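Local coordinates for Rho guanine nucleotide exchange factor 11 (Homo sapiens, PDB 5JHH), which probably activates Rho-family GTPases such as RhoA by promoting exchange of GDP for GTP through its DH and PH domains, at residues L46-Y49 / Q50-K54; N56-P59 / R60-A64; L128-I131 / K132-R136. One frame throughout, in Å; residues are numbered along the deposited sequence. Where two conformers were deposited one is given.

Overall arrangement
From the N terminus, interaction 1 comes first, in the last turns of helix 18-54; interaction 2 spans the short loop that follows and the start of helix 60-66; interaction 3 comes some 60 residues later in helix 124-137. Each lies within a continuous run of chain, so the three follow in series, without nesting or crossing. Interactions 1 and 2 touch, L63 packing against M52 and K53, with centres about 10 Å apart. The salt bridge from E62 to K134 joins interaction 2 to interaction 3, and M58 meets I131 beside it. Interactions 1 and 3, with centres about 17 Å apart, do not touch. Helix 60-66 thus bridges the two longer helices at one end of the RhoGEF domain.

Interaction 1: residues L46-Y49 / Q50-K54; sequences LIFY and QRMKK
The F48 ring meets the methyl of M52 near its plane, at the edge, with CD1 of F48 4.0 Å from CE of M52, while CG2 of I47 lies over one face, offset toward the rim. M52 runs extended beyond CG alongside F48, both side chains pointing the same way. At the Y49 ring, the amide of Q50 approaches an edge, NE2 of Q50 lying 3.5 Å from CD2 of Y49 with the two planes 84° apart; that NE2 is hydrogen-bonded to OD1 of D45. CG of Y49 stands trans to its own N (chi1 176°), which carries the ring to K53, whose bent chain brings NZ of K53 to 2.9 Å from OH of Y49 in a weak hydrogen bond. A phenylalanine in place of Y49 would probably leave the K53 ammonium without this mate and freer to swing. Two backbone bonds accompany these: N of M52 gives to O of F48 at 2.8 Å, and N of K53 to O of Y49 at 3.0 Å. Outside the pair, Y49 meets the F67 ring, M52 and K53 touch L63, and F48 packs on A148, L159 and L162. After a wider pi-type turn at 46-49, the i to i+4 bonds of F48 with M52 and Y49 with K53 are typical of an alpha-helix, here the closing turns of helix 18-54 in the all-helical DH fold.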
loop_
_atom_site.group_PDB
_atom_site.type_symbol
_atom_site.label_atom_id
_atom_site.label_comp_id
_atom_site.label_asym_id
_atom_site.label_seq_id
_atom_site.Cartn_x
_atom_site.Cartn_y
_atom_site.Cartn_z
ATOM N N LEU A 46 18.315 18.147 -4.391
ATOM C CA LEU A 46 19.447 18.887 -3.976
ATOM C C LEU A 46 20.263 18.082 -2.966
ATOM O O LEU A 46 21.462 18.064 -3.064
ATOM C CB LEU A 46 18.995 20.237 -3.401
ATOM C CG LEU A 46 19.958 20.928 -2.409
ATOM C CD1 LEU A 46 21.113 21.606 -3.155
ATOM C CD2 LEU A 46 19.220 21.904 -1.478
ATOM N N ILE A 47 19.634 17.448 -1.979
ATOM C CA ILE A 47 20.397 16.807 -0.914
ATOM C C ILE A 47 20.959 15.453 -1.372
ATOM O O ILE A 47 22.035 15.057 -0.913
ATOM C CB ILE A 47 19.553 16.580 0.352
ATOM C CG1 ILE A 47 19.036 17.903 0.927
ATOM C CG2 ILE A 47 20.345 15.855 1.425
ATOM C CD1 ILE A 47 20.109 18.907 1.268
ATOM N N PHE A 48 20.254 14.756 -2.273
ATOM C CA PHE A 48 20.653 13.419 -2.639
ATOM C C PHE A 48 21.137 13.326 -4.080
ATOM O O PHE A 48 22.316 13.069 -4.343
ATOM C CB PHE A 48 19.518 12.445 -2.372
ATOM C CG PHE A 48 19.163 12.302 -0.900
ATOM C CD1 PHE A 48 19.894 11.483 -0.075
ATOM C CD2 PHE A 48 18.153 13.048 -0.344
ATOM C CE1 PHE A 48 19.597 11.378 1.268
ATOM C CE2 PHE A 48 17.805 12.903 0.993
ATOM C CZ PHE A 48 18.554 12.097 1.811
ATOM N N TYR A 49 20.221 13.505 -5.014
ATOM C CA TYR A 49 20.471 13.207 -6.411
ATOM C C TYR A 49 21.665 13.946 -6.976
ATOM O O TYR A 49 22.598 13.320 -7.478
ATOM C CB TYR A 49 19.231 13.508 -7.274
ATOM C CG TYR A 49 19.495 13.292 -8.743
ATOM C CD1 TYR A 49 19.832 12.056 -9.234
ATOM C CD2 TYR A 49 19.441 14.357 -9.635
ATOM C CE1 TYR A 49 20.114 11.860 -10.597
ATOM C CE2 TYR A 49 19.706 14.195 -10.983
ATOM C CZ TYR A 49 20.033 12.941 -11.460
ATOM O OH TYR A 49 20.264 12.800 -12.785
ATOM N N GLN A 50 21.663 15.263 -6.838
ATOM C CA GLN A 50 22.734 16.098 -7.425
ATOM C C GLN A 50 24.069 15.859 -6.780
ATOM O O GLN A 50 25.089 15.854 -7.465
ATOM C CB GLN A 50 22.426 17.577 -7.332
ATOM C CG GLN A 50 21.178 17.972 -8.094
ATOM C CD GLN A 50 21.303 17.840 -9.588
ATOM O OE1 GLN A 50 22.390 17.856 -10.143
ATOM N NE2 GLN A 50 20.169 17.678 -10.252
ATOM N N ARG A 51 24.068 15.587 -5.482
ATOM C CA ARG A 51 25.318 15.281 -4.803
ATOM C C ARG A 51 25.821 13.884 -5.144
ATOM O O ARG A 51 27.028 13.672 -5.313
ATOM C CB ARG A 51 25.195 15.453 -3.311
ATOM C CG ARG A 51 24.925 16.888 -2.845
ATOM C CD ARG A 51 24.983 16.983 -1.322
ATOM N NE ARG A 51 26.298 16.512 -0.860
ATOM C CZ ARG A 51 26.555 15.862 0.281
ATOM N NH1 ARG A 51 25.584 15.561 1.156
ATOM N NH2 ARG A 51 27.812 15.489 0.532
ATOM N N MET A 52 24.925 12.920 -5.292
ATOM C CA MET A 52 25.389 11.588 -5.643
ATOM C C MET A 52 26.037 11.640 -7.009
ATOM O O MET A 52 26.971 10.915 -7.298
ATOM C CB MET A 52 24.225 10.602 -5.695
ATOM C CG MET A 52 23.606 10.351 -4.332
ATOM S SD MET A 52 22.235 9.211 -4.426
ATOM C CE MET A 52 21.777 9.100 -2.708
ATOM N N LYS A 53 25.431 12.430 -7.879
ATOM C CA LYS A 53 25.870 12.540 -9.241
ATOM C C LYS A 53 27.190 13.268 -9.288
ATOM O O LYS A 53 28.128 12.770 -9.860
ATOM C CB LYS A 53 24.845 13.325 -10.032
ATOM C CG LYS A 53 25.036 13.254 -11.537
ATOM C CD LYS A 53 24.849 14.614 -12.173
ATOM C CE LYS A 53 24.049 14.519 -13.450
ATOM N NZ LYS A 53 22.606 14.410 -13.092
ATOM N N LYS A 54 27.230 14.464 -8.710
ATOM C CA LYS A 54 28.407 15.308 -8.735
ATOM C C LYS A 54 29.614 14.611 -8.072
ATOM O O LYS A 54 30.703 14.672 -8.622
ATOM C CB LYS A 54 28.124 16.671 -8.072
ATOM C CG LYS A 54 29.362 17.446 -7.615
ATOM C CD LYS A 54 29.985 18.273 -8.747
ATOM C CE LYS A 54 29.516 19.727 -8.741
ATOM N NZ LYS A 54 29.849 20.409 -7.456
#

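Interaction 2: residues N56-P59 / R60-A64; sequences NLMP and REELA
The carbonyl oxygen of P59 is gripped by two backbone amides of the following turn. N of L63 donates to O of P59 at 3.0 Å and nearly straight (N-H...O 166°), whereas N of E62 reaches O of P59 at 2.9 Å but with an angle of only 123°, a weak bond. P59 is the N-cap residue, and its ring lies against E62: CD of P59 is 3.6 Å from OE1 of E62, OE2 of E62 lies near CG of P59, and the two side chains cross obliquely. E62 is extended beyond CG, and its OE1 takes its strong polar partner outside these two segments, on helix 124-137, in a salt bridge with NZ of K134. M58 has its CG between the backbone N and the carbonyl carbon (chi1 78°), which brings the thioether to the first turn of helix 60-66, beside L63; CG of M58 comes to 3.9 Å from CB of L63, the two side chains crossing at about a right angle. Nearer the start of the loop, a water donates to O of M58 at 3.1 Å. R60 has an alternate conformer, so the weak bond of this water to NH2 of R60 is doubtful, as is the approach of the N56 amide to the guanidinium. L57 and M58 also pack on F141. The arrangement is a helix-loop-helix connection: N56, with positive phi, is the C-prime residue of a Schellman motif ending helix 18-54, and P59 then occupies the N-cap position of helix 60-66, its carbonyl taking amides of the first turn.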
loop_
_atom_site.group_PDB
_atom_site.type_symbol
_atom_site.label_atom_id
_atom_site.label_comp_id
_atom_site.label_asym_id
_atom_site.label_seq_id
_atom_site.Cartn_x
_atom_site.Cartn_y
_atom_site.Cartn_z
ATOM N N ASN A 56 30.120 11.329 -7.686
ATOM C CA ASN A 56 30.246 9.907 -8.083
ATOM C C ASN A 56 30.135 8.894 -6.947
ATOM O O ASN A 56 30.957 8.004 -6.802
ATOM C CB ASN A 56 31.564 9.676 -8.824
ATOM C CG ASN A 56 31.659 10.508 -10.097
ATOM O OD1 ASN A 56 31.070 10.152 -11.142
ATOM N ND2 ASN A 56 32.357 11.652 -10.009
ATOM N N LEU A 57 29.091 9.015 -6.155
ATOM C CA LEU A 57 28.808 8.053 -5.113
ATOM C C LEU A 57 28.501 6.681 -5.663
ATOM O O LEU A 57 28.710 5.638 -4.980
ATOM C CB LEU A 57 27.645 8.521 -4.254
ATOM C CG LEU A 57 28.058 9.504 -3.165
ATOM C CD1 LEU A 57 28.722 8.741 -2.041
ATOM C CD2 LEU A 57 28.982 10.600 -3.694
ATOM N N MET A 58 27.998 6.643 -6.886
ATOM C CA MET A 58 27.690 5.349 -7.484
ATOM C C MET A 58 27.777 5.435 -8.994
ATOM O O MET A 58 27.808 6.529 -9.552
ATOM C CB MET A 58 26.322 4.868 -7.012
ATOM C CG MET A 58 25.093 5.517 -7.685
ATOM S SD MET A 58 23.517 4.995 -6.930
ATOM C CE MET A 58 23.624 5.650 -5.283
ATOM N N PRO A 59 27.880 4.284 -9.663
ATOM C CA PRO A 59 27.910 4.306 -11.120
ATOM C C PRO A 59 26.678 5.008 -11.688
ATOM O O PRO A 59 25.591 4.864 -11.126
ATOM C CB PRO A 59 27.888 2.815 -11.499
ATOM C CG PRO A 59 28.387 2.095 -10.283
ATOM C CD PRO A 59 27.969 2.921 -9.114
ATOM N N ARG A 60 26.834 5.724 -12.794
ATOM C CA ARG A 60 25.717 6.447 -13.368
ATOM C C ARG A 60 24.564 5.505 -13.750
ATOM O O ARG A 60 23.402 5.845 -13.581
ATOM C CB ARG A 60 26.177 7.277 -14.560
ATOM C CG ARG A 60 25.668 8.715 -14.511
ATOM C CD ARG A 60 26.584 9.666 -13.734
ATOM N NE ARG A 60 26.876 10.870 -14.517
ATOM C CZ ARG A 60 27.700 11.825 -14.118
ATOM N NH1 ARG A 60 27.927 12.877 -14.891
ATOM N NH2 ARG A 60 28.293 11.727 -12.935
ATOM N N GLU A 61 24.879 4.298 -14.191
ATOM C CA GLU A 61 23.854 3.326 -14.522
ATOM C C GLU A 61 22.990 3.008 -13.307
ATOM O O GLU A 61 21.772 2.865 -13.450
ATOM C CB GLU A 61 24.477 2.044 -15.063
ATOM C CG GLU A 61 25.199 2.240 -16.408
ATOM C CD GLU A 61 26.646 2.745 -16.298
ATOM O OE1 GLU A 61 27.181 3.004 -15.178
ATOM O OE2 GLU A 61 27.275 2.900 -17.359
ATOM N N GLU A 62 23.601 2.938 -12.112
ATOM C CA GLU A 62 22.819 2.698 -10.904
ATOM C C GLU A 62 22.027 3.913 -10.510
ATOM O O GLU A 62 20.887 3.793 -10.122
ATOM C CB GLU A 62 23.675 2.258 -9.718
ATOM C CG GLU A 62 24.092 0.801 -9.763
ATOM C CD GLU A 62 25.163 0.446 -8.714
ATOM O OE1 GLU A 62 25.215 1.092 -7.614
ATOM O OE2 GLU A 62 25.955 -0.491 -9.006
ATOM N N LEU A 63 22.648 5.074 -10.545
ATOM C CA LEU A 63 21.975 6.273 -10.146
ATOM C C LEU A 63 20.715 6.508 -11.043
ATOM O O LEU A 63 19.652 6.900 -10.552
ATOM C CB LEU A 63 22.938 7.440 -10.235
ATOM C CG LEU A 63 22.435 8.767 -9.719
ATOM C CD1 LEU A 63 22.059 8.671 -8.246
ATOM C CD2 LEU A 63 23.478 9.818 -9.967
ATOM N N ALA A 64 20.807 6.205 -12.325
ATOM C CA ALA A 64 19.670 6.441 -13.206
ATOM C C ALA A 64 18.528 5.532 -12.823
ATOM O O ALA A 64 17.364 5.911 -12.988
ATOM C CB ALA A 64 20.021 6.254 -14.683
HETATM O O HOH W 1 27.149 9.315 -10.720
#

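Interaction 3: residues L128-I131 / K132-R136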
loop_
_atom_site.group_PDB
_atom_site.type_symbol
_atom_site.label_atom_id
_atom_site.label_comp_id
_atom_site.label_asym_id
_atom_site.label_seq_id
_atom_site.Cartn_x
_atom_site.Cartn_y
_atom_site.Cartn_z
ATOM N N LEU A 128 16.057 0.638 -3.884
ATOM C CA LEU A 128 16.260 0.888 -2.471
ATOM C C LEU A 128 16.906 -0.270 -1.740
ATOM O O LEU A 128 17.618 -0.034 -0.815
ATOM C CB LEU A 128 14.938 1.184 -1.797
ATOM C CG LEU A 128 14.376 2.547 -2.124
ATOM C CD1 LEU A 128 12.985 2.712 -1.503
ATOM C CD2 LEU A 128 15.316 3.657 -1.651
ATOM N N GLU A 129 16.581 -1.503 -2.094
ATOM C CA GLU A 129 17.300 -2.663 -1.592
ATOM C C GLU A 129 18.787 -2.629 -1.988
ATOM O O GLU A 129 19.659 -2.905 -1.182
ATOM C CB GLU A 129 16.669 -3.958 -2.110
ATOM C CG GLU A 129 15.839 -4.698 -1.059
ATOM C CD GLU A 129 16.665 -5.159 0.163
ATOM O OE1 GLU A 129 17.869 -5.502 0.023
ATOM O OE2 GLU A 129 16.098 -5.207 1.275
ATOM N N LEU A 130 19.075 -2.264 -3.221
ATOM C CA LEU A 130 20.466 -2.027 -3.609
ATOM C C LEU A 130 21.152 -0.963 -2.723
ATOM O O LEU A 130 22.286 -1.161 -2.295
ATOM C CB LEU A 130 20.556 -1.633 -5.080
ATOM C CG LEU A 130 21.888 -1.436 -5.845
ATOM C CD1 LEU A 130 22.272 0.033 -6.103
ATOM C CD2 LEU A 130 23.085 -2.197 -5.240
ATOM N N ILE A 131 20.499 0.173 -2.502
ATOM C CA ILE A 131 21.078 1.231 -1.680
ATOM C C ILE A 131 21.342 0.683 -0.275
ATOM O O ILE A 131 22.329 1.011 0.343
ATOM C CB ILE A 131 20.141 2.462 -1.535
ATOM C CG1 ILE A 131 20.618 3.629 -2.366
ATOM C CG2 ILE A 131 20.181 3.043 -0.121
ATOM C CD1 ILE A 131 20.903 3.298 -3.796
ATOM N N LYS A 132 20.437 -0.124 0.236
ATOM C CA LYS A 132 20.611 -0.645 1.552
ATOM C C LYS A 132 21.846 -1.537 1.582
ATOM O O LYS A 132 22.620 -1.516 2.522
ATOM C CB LYS A 132 19.384 -1.424 1.954
ATOM C CG LYS A 132 19.267 -1.633 3.441
ATOM C CD LYS A 132 17.814 -1.585 3.889
ATOM C CE LYS A 132 17.072 -2.862 3.553
ATOM N NZ LYS A 132 15.970 -3.080 4.533
ATOM N N THR A 133 22.042 -2.304 0.527
ATOM C CA THR A 133 23.179 -3.206 0.485
ATOM C C THR A 133 24.442 -2.383 0.442
ATOM O O THR A 133 25.400 -2.611 1.202
ATOM C CB THR A 133 23.090 -4.107 -0.736
ATOM O OG1 THR A 133 21.973 -4.963 -0.561
ATOM C CG2 THR A 133 24.321 -4.934 -0.894
ATOM N N LYS A 134 24.417 -1.395 -0.439
ATOM C CA LYS A 134 25.542 -0.506 -0.607
ATOM C C LYS A 134 25.983 0.137 0.704
ATOM O O LYS A 134 27.152 0.334 0.926
ATOM C CB LYS A 134 25.187 0.567 -1.602
ATOM C CG LYS A 134 26.370 1.038 -2.361
ATOM C CD LYS A 134 25.979 2.006 -3.475
ATOM C CE LYS A 134 25.598 1.251 -4.730
ATOM N NZ LYS A 134 26.776 0.928 -5.580
ATOM N N GLN A 135 25.035 0.540 1.529
ATOM C CA GLN A 135 25.331 1.193 2.798
ATOM C C GLN A 135 25.994 0.214 3.754
ATOM O O GLN A 135 26.824 0.590 4.547
ATOM C CB GLN A 135 24.031 1.720 3.454
ATOM C CG GLN A 135 23.615 3.123 3.033
ATOM C CD GLN A 135 22.244 3.528 3.566
ATOM O OE1 GLN A 135 22.141 4.282 4.513
ATOM N NE2 GLN A 135 21.192 3.039 2.942
ATOM N N ARG A 136 25.538 -1.027 3.738
ATOM C CA ARG A 136 26.144 -2.066 4.558
ATOM C C ARG A 136 27.583 -2.311 4.082
ATOM O O ARG A 136 28.492 -2.397 4.881
ATOM C CB ARG A 136 25.291 -3.344 4.518
ATOM C CG ARG A 136 25.902 -4.576 5.176
ATOM C CD ARG A 136 24.925 -5.758 5.236
ATOM N NE ARG A 136 24.671 -6.408 3.935
ATOM C CZ ARG A 136 25.483 -7.294 3.345
ATOM N NH1 ARG A 136 26.628 -7.657 3.911
ATOM N NH2 ARG A 136 25.164 -7.813 2.164
#
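With OG1 anti to its carbonyl carbon and beside its own backbone N (chi1 -67°), T133 turns its hydroxyl back along the helix to O of E129, to which OG1 of T133 donates at 3.2 Å. The same E129 oxygen accepts N of T133 at 3.0 Å, and the two donors arrive from opposite faces of the carbonyl plane, so one residue grips this oxygen twice. Q135 has its CG likewise beside the backbone N (chi1 -88°), and its chain then runs extended, carrying the amide past I131. NE2 of Q135 makes a weak bond to O of I131 at 3.5 Å, adding to the main-chain bond from N of Q135 to O of I131 at 3.0 Å. K132 bends at chi2 and chi3 and its side chain passes that of E129 aslant, CE of K132 coming 3.4 Å from OE2 of E129 and NZ of K132 3.9 Å from that OE2, a long salt bridge. The stronger partner of K132 is an acidic side chain of another protein's chain. Along the helix, CD1 of L130 touches CE of K134 at 3.8 Å. The ammonium of K134 is engaged by E62 of helix 60-66. These contacts place helix 124-137 among its neighbours: I131, K134 and Q135 rest on F141 of helix 139-150, I131 also meets L66 and M58, and L128 faces L159 and R160 of helix 159-162.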